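Local coordinates for carboxypeptidase A (Helicoverpa armigera, PDB 1JQG), which probably acts as a zinc-dependent metallocarboxypeptidase, removing residues one at a time from the C-terminal ends of peptides, at residues N45-D50 with K67-I72; K236-G241 with L247-D252; N254-M259 with P283-I288. All coordinates share one frame; numbering follows the deposited sequence.

Overall arrangement
The three contacts follow one another along the chain. Contact 1 lies in the activation-peptide part, at the edge of the molecule and away from the zinc; contacts 2 and 3 both belong to the zinc carboxypeptidase part. Centres of contacts 1 and 2 are about 20 Å apart, with about 6 Å between their nearest atoms, and contact 3 is farther from contact 1, about 28 Å between centres. Contacts 2 and 3 touch, about 14 Å between centres, through Asn-237 ND2 and Glu-284 OE2 at 3.2 Å, probably a hydrogen bond. Both approach the metal: the zinc ion is about 7 Å from the side chain of Asp-252 and about 11 Å from that of Phe-257.

Contact 1: residues N45-D50 with K67-I72; sequences NDLMLD and KFKREI
No aromatic ring takes part where Leu-47 meets Lys-69; the flat group that matters is the peptide carbonyl of Leu-47, which is approached end-on, at its oxygen. Lys-69 NZ donates a hydrogen bond to Leu-47 O at 2.7 Å, and the C=O...N angle of 162° puts the amine almost straight ahead of the carbonyl. Lysine suits this place because it combines a long apolar shaft with a charged tip. Its CG stands beside the backbone N (chi1 -76°), and from there the chain runs fully extended, which carries NZ from one backbone to the other. On the way its methylenes run antiparallel to two leucine side chains: CD lies 4.0 Å from Leu-47 CG and 4.2 Å from Leu-49 CD2. Leucine fits both positions, since its branched apolar end packs on the lysine methylenes while the Leu-47 carbonyl is left to the amine. The topology here, beta-alpha-beta-beta-alpha-beta with sheet order 2-3-1-4, is the ferredoxin-like open sandwich known for activation peptides of this family, and the contact joins the loop after helix 34-46 to the start of helix 70-80. The first helix ends in a Schellman motif, with Met-48 at positive phi (50°) and its N bonded to Asn-45 O at 3.0 Å. The lysine thus brings its positive charge to the C-terminal end of one helix, where it would probably be favourable, while its backbone occupies the N-cap position of the other. Ile-72, in the first turn of that second helix, lies more loosely by. Leu-49 is buried against Val-63 of strand 61-65 and Pro-66, whereas Asp-50 turns to the enzyme part and forms a salt bridge with Arg-183, a sequence neighbour of the zinc ligand Glu-184.

Contact 2: residues K236-G241 with L247-D252; sequences KNRATG and LCMGVD
Lys-236 NZ grips two consecutive carbonyls of the facing segment, Met-249 O and Gly-250 O, each at 2.9 Å and each from above the carbonyl plane. Ser-271 O takes a third bond from the same amine, so this buried charge is held by three backbone oxygens. Beside it Asn-237 behaves like a piece of backbone: its N donates to Val-251 O at 3.1 Å, and its OD1 accepts Val-251 N at 2.6 Å, nearly straight on (C=O...N 164°). CG stands between backbone N and carbonyl carbon (chi1 69°), bringing OD1 close enough to do this, while ND2 donates to the carboxylates of Glu-282 and Glu-284. Farther along, Gly-250 N donates to a lone pair of Ala-239 O at 3.0 Å. The result is an irregular antiparallel pairing of two loop segments, with the disulfide Cys-248–Cys-270 anchoring one end and Asp-252 the other. Asp-252 bonds through OD2 to NE2 of the zinc ligand His-181 and makes a salt bridge with Arg-235, a second-shell role that carboxylates often play behind metal-bound histidines. Gly-250 suits the middle because a CB would run into Asn-237 O. Met-249 CE lies 3.6 Å above the Arg-238 guanidinium, over its centre, and touches Thr-240 CG2 at 3.7 Å; the guanidinium also makes a cation-pi contact with Trp-234.

Contact 3: residues N254-M259 with P283-I288; sequences NRNFGM and PESSVI
Phe-257 packs its ring on Ser-285 and Ile-288 at the start of helix 283-294. Pro-283 opens the first turn, a place where its lack of an N-H costs no helical bond, and its own O accepts Val-287 N at 3.0 Å. Two residues on, Ser-285 CB sits 4.0 Å above one face of the Phe-257 ring, displaced from the ring centre. The small serine lets the ring come close to the helix, and its hydroxyl bonds back to Glu-282 O, in the residue just ahead of the helix, which satisfies this buried group; the side chain of Asn-256 also comes close to it. Next on this side, Ile-288 meets the ring at its edge: CG2 lies 4.0 Å from Phe-257 CE2, near the ring plane, and CD1 lies 4.0 Å from CZ. The two side chains lie roughly perpendicular. Phe-257 reaches this spot because its CG stands beside the backbone N (chi1 -73°), directing the ring at the helix. With only an alanine at Phe-257, Ile-288 would probably be left beside a gap and Ser-285 CB would lose the ring face it packs on. Phe-280, Ala-366 and Tyr-369 also touch the ring, and Ile-288 leans on Tyr-302. The arrangement is the packing of a loop and a helix against the central mixed sheet of the alpha/beta zinc carboxypeptidase fold, beside strand 299-307 that carries the zinc ligand His-306.

Contact 1: residues N45-D50 with K67-I72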
ATOM      1  N   ASN A  45       3.099 -19.745  -7.370  1.00 36.34           N
ATOM      2  CA  ASN A  45       2.835 -20.002  -5.972  1.00 39.66           C
ATOM      3  C   ASN A  45       3.582 -21.208  -5.425  1.00 39.89           C
ATOM      4  O   ASN A  45       4.236 -21.115  -4.380  1.00 40.22           O
ATOM      5  CB  ASN A  45       1.334 -20.161  -5.729  1.00 45.95           C
ATOM      6  CG  ASN A  45       0.612 -18.833  -5.671  1.00 54.86           C
ATOM      7  OD1 ASN A  45       0.608 -18.032  -6.612  1.00 63.52           O
ATOM      8  ND2 ASN A  45      -0.035 -18.517  -4.555  1.00 57.26           N
ATOM      9  N   ASP A  46       3.593 -22.292  -6.185  1.00 38.53           N
ATOM     10  CA  ASP A  46       4.269 -23.526  -5.782  1.00 38.90           C
ATOM     11  C   ASP A  46       5.784 -23.360  -5.810  1.00 39.04           C
ATOM     12  O   ASP A  46       6.553 -24.025  -5.114  1.00 41.90           O
ATOM     13  CB  ASP A  46       3.893 -24.684  -6.713  1.00 43.58           C
ATOM     14  CG  ASP A  46       2.402 -24.966  -6.717  1.00 47.16           C
ATOM     15  OD1 ASP A  46       1.868 -25.205  -7.815  1.00 50.79           O
ATOM     16  OD2 ASP A  46       1.773 -24.945  -5.634  1.00 56.85           O
ATOM     17  N   LEU A  47       6.273 -22.429  -6.637  1.00 34.79           N
ATOM     18  CA  LEU A  47       7.690 -22.126  -6.718  1.00 32.05           C
ATOM     19  C   LEU A  47       8.034 -21.016  -5.738  1.00 28.75           C
ATOM     20  O   LEU A  47       9.175 -20.670  -5.547  1.00 27.54           O
ATOM     21  CB  LEU A  47       8.108 -21.722  -8.120  1.00 28.36           C
ATOM     22  CG  LEU A  47       9.520 -22.126  -8.570  1.00 39.14           C
ATOM     23  CD1 LEU A  47       9.721 -23.626  -8.378  1.00 29.12           C
ATOM     24  CD2 LEU A  47       9.840 -21.816 -10.041  1.00 31.04           C
ATOM     25  N   MET A  48       7.038 -20.485  -5.075  1.00 31.54           N
ATOM     26  CA  MET A  48       7.137 -19.373  -4.132  1.00 34.96           C
ATOM     27  C   MET A  48       7.891 -18.159  -4.661  1.00 32.10           C
ATOM     28  O   MET A  48       8.875 -17.694  -4.080  1.00 33.51           O
ATOM     29  CB  MET A  48       7.708 -19.840  -2.790  1.00 38.38           C
ATOM     30  CG  MET A  48       6.877 -20.908  -2.083  1.00 37.14           C
ATOM     31  SD  MET A  48       7.660 -21.694  -0.678  1.00 38.08           S
ATOM     32  CE  MET A  48       8.943 -22.689  -1.363  1.00 35.26           C
ATOM     33  N   LEU A  49       7.482 -17.674  -5.821  1.00 29.48           N
ATOM     34  CA  LEU A  49       8.097 -16.515  -6.455  1.00 31.15           C
ATOM     35  C   LEU A  49       7.479 -15.203  -5.969  1.00 28.29           C
ATOM     36  O   LEU A  49       6.354 -15.173  -5.495  1.00 27.42           O
ATOM     37  CB  LEU A  49       7.978 -16.581  -7.994  1.00 27.07           C
ATOM     38  CG  LEU A  49       8.502 -17.893  -8.613  1.00 36.92           C
ATOM     39  CD1 LEU A  49       8.078 -18.016 -10.074  1.00 19.66           C
ATOM     40  CD2 LEU A  49      10.022 -17.932  -8.431  1.00 31.28           C
ATOM     41  N   ASP A  50       8.220 -14.124  -6.129  1.00 28.36           N
ATOM     42  CA  ASP A  50       7.745 -12.789  -5.786  1.00 28.23           C
ATOM     43  C   ASP A  50       6.987 -12.193  -6.981  1.00 27.80           C
ATOM     44  O   ASP A  50       7.596 -11.666  -7.923  1.00 29.89           O
ATOM     45  CB  ASP A  50       8.943 -11.913  -5.396  1.00 22.80           C
ATOM     46  CG  ASP A  50       8.540 -10.556  -4.866  1.00 26.89           C
ATOM     47  OD1 ASP A  50       7.328 -10.340  -4.672  1.00 28.82           O
ATOM     48  OD2 ASP A  50       9.402  -9.679  -4.651  1.00 35.50           O
ATOM     49  N   LYS A  67      18.015 -16.556  -9.022  1.00 42.14           N
ATOM     50  CA  LYS A  67      18.997 -17.087  -9.959  1.00 46.09           C
ATOM     51  C   LYS A  67      18.951 -18.605 -10.092  1.00 47.77           C
ATOM     52  O   LYS A  67      19.063 -19.171 -11.188  1.00 47.91           O
ATOM     53  CB  LYS A  67      20.395 -16.684  -9.534  1.00 55.51           C
ATOM     54  CG  LYS A  67      21.530 -17.091 -10.468  1.00 56.60           C
ATOM     55  CD  LYS A  67      22.792 -16.362  -9.973  1.00 65.11           C
ATOM     56  CE  LYS A  67      23.091 -16.675  -8.513  1.00 66.12           C
ATOM     57  NZ  LYS A  67      24.031 -15.717  -7.866  1.00 66.22           N
ATOM     58  N   PHE A  68      18.721 -19.304  -8.985  1.00 46.78           N
ATOM     59  CA  PHE A  68      18.671 -20.748  -8.957  1.00 44.75           C
ATOM     60  C   PHE A  68      17.333 -21.312  -9.384  1.00 42.65           C
ATOM     61  O   PHE A  68      17.094 -22.514  -9.246  1.00 44.09           O
ATOM     62  CB  PHE A  68      19.045 -21.268  -7.557  1.00 49.34           C
ATOM     63  CG  PHE A  68      20.492 -21.040  -7.204  1.00 53.58           C
ATOM     64  CD1 PHE A  68      20.813 -20.230  -6.127  1.00 57.44           C
ATOM     65  CD2 PHE A  68      21.523 -21.602  -7.934  1.00 52.25           C
ATOM     66  CE1 PHE A  68      22.133 -20.001  -5.779  1.00 59.36           C
ATOM     67  CE2 PHE A  68      22.837 -21.374  -7.590  1.00 56.73           C
ATOM     68  CZ  PHE A  68      23.152 -20.573  -6.510  1.00 57.40           C
ATOM     69  N   LYS A  69      16.448 -20.484  -9.916  1.00 40.83           N
ATOM     70  CA  LYS A  69      15.137 -20.917 -10.373  1.00 38.18           C
ATOM     71  C   LYS A  69      14.806 -20.384 -11.756  1.00 36.42           C
ATOM     72  O   LYS A  69      13.774 -20.718 -12.316  1.00 37.02           O
ATOM     73  CB  LYS A  69      14.046 -20.451  -9.400  1.00 39.81           C
ATOM     74  CG  LYS A  69      13.959 -21.263  -8.117  1.00 28.67           C
ATOM     75  CD  LYS A  69      12.973 -20.613  -7.164  1.00 29.30           C
ATOM     76  CE  LYS A  69      12.766 -21.412  -5.902  1.00 29.26           C
ATOM     77  NZ  LYS A  69      11.791 -20.730  -5.004  1.00 29.16           N
ATOM     78  N   ARG A  70      15.707 -19.617 -12.343  1.00 37.65           N
ATOM     79  CA  ARG A  70      15.528 -19.010 -13.649  1.00 38.91           C
ATOM     80  C   ARG A  70      15.342 -20.025 -14.761  1.00 42.85           C
ATOM     81  O   ARG A  70      14.499 -19.835 -15.641  1.00 40.02           O
ATOM     82  CB  ARG A  70      16.666 -18.067 -14.025  1.00 40.00           C
ATOM     83  CG  ARG A  70      16.783 -16.829 -13.143  1.00 29.85           C
ATOM     84  CD  ARG A  70      17.891 -15.926 -13.629  1.00 32.66           C
ATOM     85  NE  ARG A  70      17.799 -15.658 -15.066  1.00 36.04           N
ATOM     86  CZ  ARG A  70      18.504 -14.690 -15.674  1.00 43.31           C
ATOM     87  NH1 ARG A  70      19.339 -13.898 -14.997  1.00 37.65           N
ATOM     88  NH2 ARG A  70      18.301 -14.586 -16.994  1.00 43.05           N
ATOM     89  N   GLU A  71      16.129 -21.100 -14.721  1.00 48.34           N
ATOM     90  CA  GLU A  71      16.066 -22.151 -15.732  1.00 49.24           C
ATOM     91  C   GLU A  71      14.784 -22.971 -15.631  1.00 48.14           C
ATOM     92  O   GLU A  71      14.159 -23.296 -16.647  1.00 46.59           O
ATOM     93  CB  GLU A  71      17.289 -23.069 -15.630  1.00 57.03           C
ATOM     94  CG  GLU A  71      17.490 -24.001 -16.815  1.00 63.59           C
ATOM     95  CD  GLU A  71      18.857 -24.665 -16.824  1.00 74.65           C
ATOM     96  OE1 GLU A  71      19.091 -25.663 -16.090  1.00 76.66           O
ATOM     97  OE2 GLU A  71      19.762 -24.205 -17.573  1.00 73.22           O
ATOM     98  N   ILE A  72      14.384 -23.326 -14.413  1.00 45.86           N
ATOM     99  CA  ILE A  72      13.163 -24.088 -14.183  1.00 43.81           C
ATOM    100  C   ILE A  72      11.921 -23.272 -14.547  1.00 42.93           C
ATOM    101  O   ILE A  72      10.938 -23.798 -15.068  1.00 41.46           O
ATOM    102  CB  ILE A  72      13.056 -24.518 -12.709  1.00 45.96           C
ATOM    103  CG1 ILE A  72      14.254 -25.387 -12.288  1.00 49.89           C
ATOM    104  CG2 ILE A  72      11.753 -25.258 -12.462  1.00 41.93           C
ATOM    105  CD1 ILE A  72      14.239 -25.660 -10.784  1.00 52.37           C
TER

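Contact 2: residues K236-G241 with L247-D252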
ATOM      1  N   LYS A 236       6.130  -8.427   3.934  1.00 23.22           N
ATOM      2  CA  LYS A 236       5.393  -8.950   5.073  1.00 25.34           C
ATOM      3  C   LYS A 236       5.893  -8.309   6.370  1.00 28.41           C
ATOM      4  O   LYS A 236       6.842  -7.518   6.467  1.00 29.05           O
ATOM      5  CB  LYS A 236       5.563 -10.473   5.107  1.00 19.15           C
ATOM      6  CG  LYS A 236       5.039 -11.197   3.893  1.00 20.24           C
ATOM      7  CD  LYS A 236       5.103 -12.716   4.033  1.00 14.12           C
ATOM      8  CE  LYS A 236       6.573 -13.171   4.030  1.00 16.58           C
ATOM      9  NZ  LYS A 236       6.592 -14.631   4.358  1.00 22.95           N
ATOM     10  N   ASN A 237       5.285  -8.680   7.506  1.00 24.78           N
ATOM     11  CA  ASN A 237       5.823  -8.206   8.789  1.00 20.92           C
ATOM     12  C   ASN A 237       7.007  -9.103   9.196  1.00 21.36           C
ATOM     13  O   ASN A 237       7.593  -9.776   8.324  1.00 19.29           O
ATOM     14  CB  ASN A 237       4.740  -8.220   9.830  1.00 19.71           C
ATOM     15  CG  ASN A 237       4.246  -9.595  10.272  1.00 28.17           C
ATOM     16  OD1 ASN A 237       4.460 -10.602   9.561  1.00 15.43           O
ATOM     17  ND2 ASN A 237       3.572  -9.753  11.410  1.00 19.90           N
ATOM     18  N   ARG A 238       7.435  -9.009  10.460  1.00 19.19           N
ATOM     19  CA  ARG A 238       8.608  -9.791  10.872  1.00 20.07           C
ATOM     20  C   ARG A 238       8.299 -10.830  11.948  1.00 19.12           C
ATOM     21  O   ARG A 238       9.019 -10.967  12.949  1.00 25.03           O
ATOM     22  CB  ARG A 238       9.696  -8.803  11.324  1.00 19.60           C
ATOM     23  CG  ARG A 238      10.216  -7.892  10.241  1.00 24.18           C
ATOM     24  CD  ARG A 238      10.932  -8.623   9.106  1.00 23.16           C
ATOM     25  NE  ARG A 238      12.230  -9.133   9.551  1.00 30.68           N
ATOM     26  CZ  ARG A 238      12.947 -10.028   8.879  1.00 32.35           C
ATOM     27  NH1 ARG A 238      12.517 -10.535   7.721  1.00 30.63           N
ATOM     28  NH2 ARG A 238      14.094 -10.378   9.450  1.00 34.57           N
ATOM     29  N   ALA A 239       7.178 -11.516  11.811  1.00 16.67           N
ATOM     30  CA  ALA A 239       6.725 -12.461  12.841  1.00 22.83           C
ATOM     31  C   ALA A 239       7.462 -13.791  12.772  1.00 22.17           C
ATOM     32  O   ALA A 239       7.593 -14.395  11.694  1.00 20.79           O
ATOM     33  CB  ALA A 239       5.220 -12.713  12.756  1.00 23.18           C
ATOM     34  N   THR A 240       7.914 -14.228  13.951  1.00 24.61           N
ATOM     35  CA  THR A 240       8.651 -15.514  14.046  1.00 21.66           C
ATOM     36  C   THR A 240       7.743 -16.560  14.665  1.00 26.26           C
ATOM     37  O   THR A 240       6.543 -16.346  14.877  1.00 29.06           O
ATOM     38  CB  THR A 240       9.915 -15.372  14.881  1.00 16.80           C
ATOM     39  OG1 THR A 240       9.611 -14.744  16.129  1.00 27.93           O
ATOM     40  CG2 THR A 240      10.961 -14.487  14.228  1.00 22.06           C
ATOM     41  N   GLY A 241       8.289 -17.757  14.945  1.00 29.17           N
ATOM     42  CA  GLY A 241       7.505 -18.811  15.586  1.00 22.27           C
ATOM     43  C   GLY A 241       6.568 -19.492  14.619  1.00 27.15           C
ATOM     44  O   GLY A 241       5.604 -20.143  15.039  1.00 29.70           O
ATOM     45  N   LEU A 247      13.357 -20.541   9.485  1.00 44.32           N
ATOM     46  CA  LEU A 247      13.887 -20.521   8.123  1.00 42.60           C
ATOM     47  C   LEU A 247      13.087 -19.506   7.293  1.00 41.81           C
ATOM     48  O   LEU A 247      13.632 -18.689   6.573  1.00 40.34           O
ATOM     49  CB  LEU A 247      13.746 -21.907   7.492  1.00 48.03           C
ATOM     50  CG  LEU A 247      14.551 -22.201   6.232  1.00 47.07           C
ATOM     51  CD1 LEU A 247      16.019 -22.331   6.647  1.00 51.84           C
ATOM     52  CD2 LEU A 247      14.096 -23.491   5.585  1.00 51.60           C
ATOM     53  N   CYS A 248      11.761 -19.575   7.400  1.00 38.86           N
ATOM     54  CA  CYS A 248      10.850 -18.651   6.759  1.00 34.48           C
ATOM     55  C   CYS A 248      10.077 -17.917   7.860  1.00 34.11           C
ATOM     56  O   CYS A 248       9.748 -18.535   8.883  1.00 33.03           O
ATOM     57  CB  CYS A 248       9.897 -19.393   5.847  1.00 30.49           C
ATOM     58  SG  CYS A 248      10.617 -20.244   4.439  1.00 25.89           S
ATOM     59  N   MET A 249       9.799 -16.635   7.647  1.00 29.93           N
ATOM     60  CA  MET A 249       9.056 -15.853   8.616  1.00 25.87           C
ATOM     61  C   MET A 249       8.227 -14.762   7.937  1.00 27.58           C
ATOM     62  O   MET A 249       8.306 -14.528   6.744  1.00 26.81           O
ATOM     63  CB  MET A 249       9.987 -15.211   9.637  1.00 31.86           C
ATOM     64  CG  MET A 249      11.143 -14.378   9.155  1.00 32.71           C
ATOM     65  SD  MET A 249      12.504 -14.123  10.331  1.00 35.34           S
ATOM     66  CE  MET A 249      11.892 -12.671  11.180  1.00 33.56           C
ATOM     67  N   GLY A 250       7.368 -14.101   8.737  1.00 26.50           N
ATOM     68  CA  GLY A 250       6.518 -13.024   8.315  1.00 18.78           C
ATOM     69  C   GLY A 250       5.206 -13.471   7.696  1.00 20.08           C
ATOM     70  O   GLY A 250       5.111 -14.413   6.888  1.00 21.35           O
ATOM     71  N   VAL A 251       4.208 -12.651   7.922  1.00 18.84           N
ATOM     72  CA  VAL A 251       2.846 -12.805   7.474  1.00 19.00           C
ATOM     73  C   VAL A 251       2.467 -11.609   6.586  1.00 20.86           C
ATOM     74  O   VAL A 251       2.884 -10.483   6.836  1.00 17.44           O
ATOM     75  CB  VAL A 251       1.881 -12.857   8.662  1.00 16.64           C
ATOM     76  CG1 VAL A 251       0.447 -12.713   8.169  1.00 15.73           C
ATOM     77  CG2 VAL A 251       2.090 -14.089   9.536  1.00 22.32           C
ATOM     78  N   ASP A 252       1.758 -11.900   5.489  1.00 22.77           N
ATOM     79  CA  ASP A 252       1.238 -10.839   4.629  1.00 21.26           C
ATOM     80  C   ASP A 252       0.041 -10.196   5.348  1.00 21.08           C
ATOM     81  O   ASP A 252      -1.040 -10.782   5.448  1.00 15.39           O
ATOM     82  CB  ASP A 252       0.784 -11.426   3.299  1.00 23.22           C
ATOM     83  CG  ASP A 252       0.370 -10.385   2.279  1.00 21.78           C
ATOM     84  OD1 ASP A 252       0.218 -10.787   1.108  1.00 26.05           O
ATOM     85  OD2 ASP A 252       0.207  -9.193   2.658  1.00 17.02           O
TER

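Contact 3: residues N254-M259 with P283-I288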
ATOM      1  N   ASN A 254      -1.961  -7.936   4.499  1.00 19.08           N
ATOM      2  CA  ASN A 254      -3.122  -7.668   3.655  1.00 19.57           C
ATOM      3  C   ASN A 254      -3.876  -8.946   3.369  1.00 16.94           C
ATOM      4  O   ASN A 254      -4.715  -9.029   2.467  1.00 19.49           O
ATOM      5  CB  ASN A 254      -2.721  -6.930   2.379  1.00 13.56           C
ATOM      6  CG  ASN A 254      -3.842  -5.989   1.906  1.00 22.93           C
ATOM      7  OD1 ASN A 254      -4.726  -5.637   2.698  1.00 13.81           O
ATOM      8  ND2 ASN A 254      -3.849  -5.573   0.649  1.00 22.85           N
ATOM      9  N   ARG A 255      -3.586 -10.003   4.119  1.00 14.93           N
ATOM     10  CA  ARG A 255      -4.256 -11.286   3.996  1.00 19.06           C
ATOM     11  C   ARG A 255      -4.632 -11.767   5.414  1.00 19.77           C
ATOM     12  O   ARG A 255      -5.154 -12.843   5.628  1.00 19.91           O
ATOM     13  CB  ARG A 255      -3.416 -12.333   3.308  1.00 21.30           C
ATOM     14  CG  ARG A 255      -2.733 -11.959   2.007  1.00 26.83           C
ATOM     15  CD  ARG A 255      -3.715 -12.101   0.852  1.00 33.21           C
ATOM     16  NE  ARG A 255      -3.108 -11.587  -0.363  1.00 46.40           N
ATOM     17  CZ  ARG A 255      -3.178 -12.182  -1.540  1.00 50.90           C
ATOM     18  NH1 ARG A 255      -3.842 -13.330  -1.665  1.00 50.35           N
ATOM     19  NH2 ARG A 255      -2.563 -11.602  -2.571  1.00 54.41           N
ATOM     20  N   ASN A 256      -4.357 -10.939   6.412  1.00 18.86           N
ATOM     21  CA  ASN A 256      -4.615 -11.235   7.805  1.00 17.79           C
ATOM     22  C   ASN A 256      -5.875 -10.580   8.379  1.00 21.07           C
ATOM     23  O   ASN A 256      -6.135 -10.620   9.592  1.00 19.64           O
ATOM     24  CB  ASN A 256      -3.390 -10.776   8.599  1.00 15.33           C
ATOM     25  CG  ASN A 256      -3.281 -11.495   9.940  1.00 18.84           C
ATOM     26  OD1 ASN A 256      -3.242 -12.711   9.964  1.00 16.68           O
ATOM     27  ND2 ASN A 256      -3.214 -10.669  10.986  1.00 16.09           N
ATOM     28  N   PHE A 257      -6.732 -10.013   7.519  1.00 23.07           N
ATOM     29  CA  PHE A 257      -7.982  -9.385   8.001  1.00 23.91           C
ATOM     30  C   PHE A 257      -9.166 -10.320   7.941  1.00 24.96           C
ATOM     31  O   PHE A 257      -9.144 -11.278   7.198  1.00 27.52           O
ATOM     32  CB  PHE A 257      -8.294  -8.105   7.231  1.00 22.88           C
ATOM     33  CG  PHE A 257      -7.386  -6.951   7.579  1.00 19.81           C
ATOM     34  CD1 PHE A 257      -6.095  -6.871   7.084  1.00 16.34           C
ATOM     35  CD2 PHE A 257      -7.814  -5.951   8.452  1.00 21.35           C
ATOM     36  CE1 PHE A 257      -5.265  -5.830   7.439  1.00 18.86           C
ATOM     37  CE2 PHE A 257      -7.005  -4.891   8.814  1.00 16.48           C
ATOM     38  CZ  PHE A 257      -5.712  -4.822   8.290  1.00 20.71           C
ATOM     39  N   GLY A 258     -10.180 -10.082   8.752  1.00 31.04           N
ATOM     40  CA  GLY A 258     -11.300 -10.950   9.003  1.00 30.26           C
ATOM     41  C   GLY A 258     -12.324 -11.116   7.922  1.00 35.05           C
ATOM     42  O   GLY A 258     -13.151 -12.030   8.031  1.00 41.39           O
ATOM     43  N   MET A 259     -12.278 -10.354   6.845  1.00 37.86           N
ATOM     44  CA  MET A 259     -13.227 -10.513   5.738  1.00 35.98           C
ATOM     45  C   MET A 259     -12.827 -11.668   4.842  1.00 35.93           C
ATOM     46  O   MET A 259     -11.922 -11.595   4.009  1.00 35.66           O
ATOM     47  CB  MET A 259     -13.281  -9.204   4.958  1.00 38.82           C
ATOM     48  CG  MET A 259     -14.644  -8.855   4.440  1.00 35.80           C
ATOM     49  SD  MET A 259     -15.203  -9.770   3.009  1.00 50.05           S
ATOM     50  CE  MET A 259     -16.933  -9.984   3.404  1.00 50.30           C
ATOM     51  N   PRO A 283      -0.107  -8.414  15.436  1.00 19.69           N
ATOM     52  CA  PRO A 283      -0.360  -7.194  16.161  1.00 20.48           C
ATOM     53  C   PRO A 283      -0.594  -5.974  15.284  1.00 21.02           C
ATOM     54  O   PRO A 283      -1.445  -5.146  15.625  1.00 24.01           O
ATOM     55  CB  PRO A 283       0.911  -7.012  17.017  1.00 21.58           C
ATOM     56  CG  PRO A 283       1.969  -7.650  16.188  1.00 22.52           C
ATOM     57  CD  PRO A 283       1.294  -8.891  15.631  1.00 21.03           C
ATOM     58  N   GLU A 284       0.036  -5.928  14.109  1.00 20.46           N
ATOM     59  CA  GLU A 284      -0.102  -4.815  13.192  1.00 22.13           C
ATOM     60  C   GLU A 284      -1.532  -4.704  12.641  1.00 23.33           C
ATOM     61  O   GLU A 284      -2.105  -3.623  12.493  1.00 23.72           O
ATOM     62  CB  GLU A 284       0.888  -4.924  12.039  1.00 15.64           C
ATOM     63  CG  GLU A 284       2.351  -4.800  12.447  1.00 21.86           C
ATOM     64  CD  GLU A 284       2.961  -6.110  12.925  1.00 18.36           C
ATOM     65  OE1 GLU A 284       4.070  -6.087  13.504  1.00 24.62           O
ATOM     66  OE2 GLU A 284       2.365  -7.176  12.788  1.00 17.29           O
ATOM     67  N   SER A 285      -2.114  -5.829  12.273  1.00 23.76           N
ATOM     68  CA  SER A 285      -3.476  -5.880  11.775  1.00 23.62           C
ATOM     69  C   SER A 285      -4.494  -5.707  12.904  1.00 24.59           C
ATOM     70  O   SER A 285      -5.608  -5.198  12.748  1.00 26.56           O
ATOM     71  CB  SER A 285      -3.702  -7.197  11.019  1.00 16.68           C
ATOM     72  OG  SER A 285      -3.536  -8.293  11.886  1.00 20.59           O
ATOM     73  N   SER A 286      -4.144  -6.118  14.113  1.00 19.11           N
ATOM     74  CA  SER A 286      -5.016  -6.036  15.253  1.00 19.96           C
ATOM     75  C   SER A 286      -5.224  -4.578  15.627  1.00 19.94           C
ATOM     76  O   SER A 286      -6.324  -4.193  15.958  1.00 21.68           O
ATOM     77  CB  SER A 286      -4.414  -6.827  16.454  1.00 19.42           C
ATOM     78  OG  SER A 286      -4.406  -8.226  16.214  1.00 24.15           O
ATOM     79  N   VAL A 287      -4.127  -3.795  15.638  1.00 20.42           N
ATOM     80  CA  VAL A 287      -4.219  -2.399  16.013  1.00 25.87           C
ATOM     81  C   VAL A 287      -5.116  -1.619  15.043  1.00 24.25           C
ATOM     82  O   VAL A 287      -5.882  -0.725  15.441  1.00 26.72           O
ATOM     83  CB  VAL A 287      -2.847  -1.698  16.169  1.00 26.02           C
ATOM     84  CG1 VAL A 287      -1.960  -2.415  17.182  1.00 23.00           C
ATOM     85  CG2 VAL A 287      -2.104  -1.654  14.859  1.00 41.78           C
ATOM     86  N   ILE A 288      -5.031  -1.956  13.757  1.00 18.94           N
ATOM     87  CA  ILE A 288      -5.882  -1.354  12.748  1.00 20.49           C
ATOM     88  C   ILE A 288      -7.361  -1.674  12.947  1.00 20.03           C
ATOM     89  O   ILE A 288      -8.245  -0.804  12.857  1.00 18.64           O
ATOM     90  CB  ILE A 288      -5.467  -1.739  11.320  1.00 24.26           C
ATOM     91  CG1 ILE A 288      -4.069  -1.221  10.980  1.00 25.22           C
ATOM     92  CG2 ILE A 288      -6.450  -1.194  10.294  1.00 16.46           C
ATOM     93  CD1 ILE A 288      -3.437  -1.808   9.736  1.00 17.81           C
TER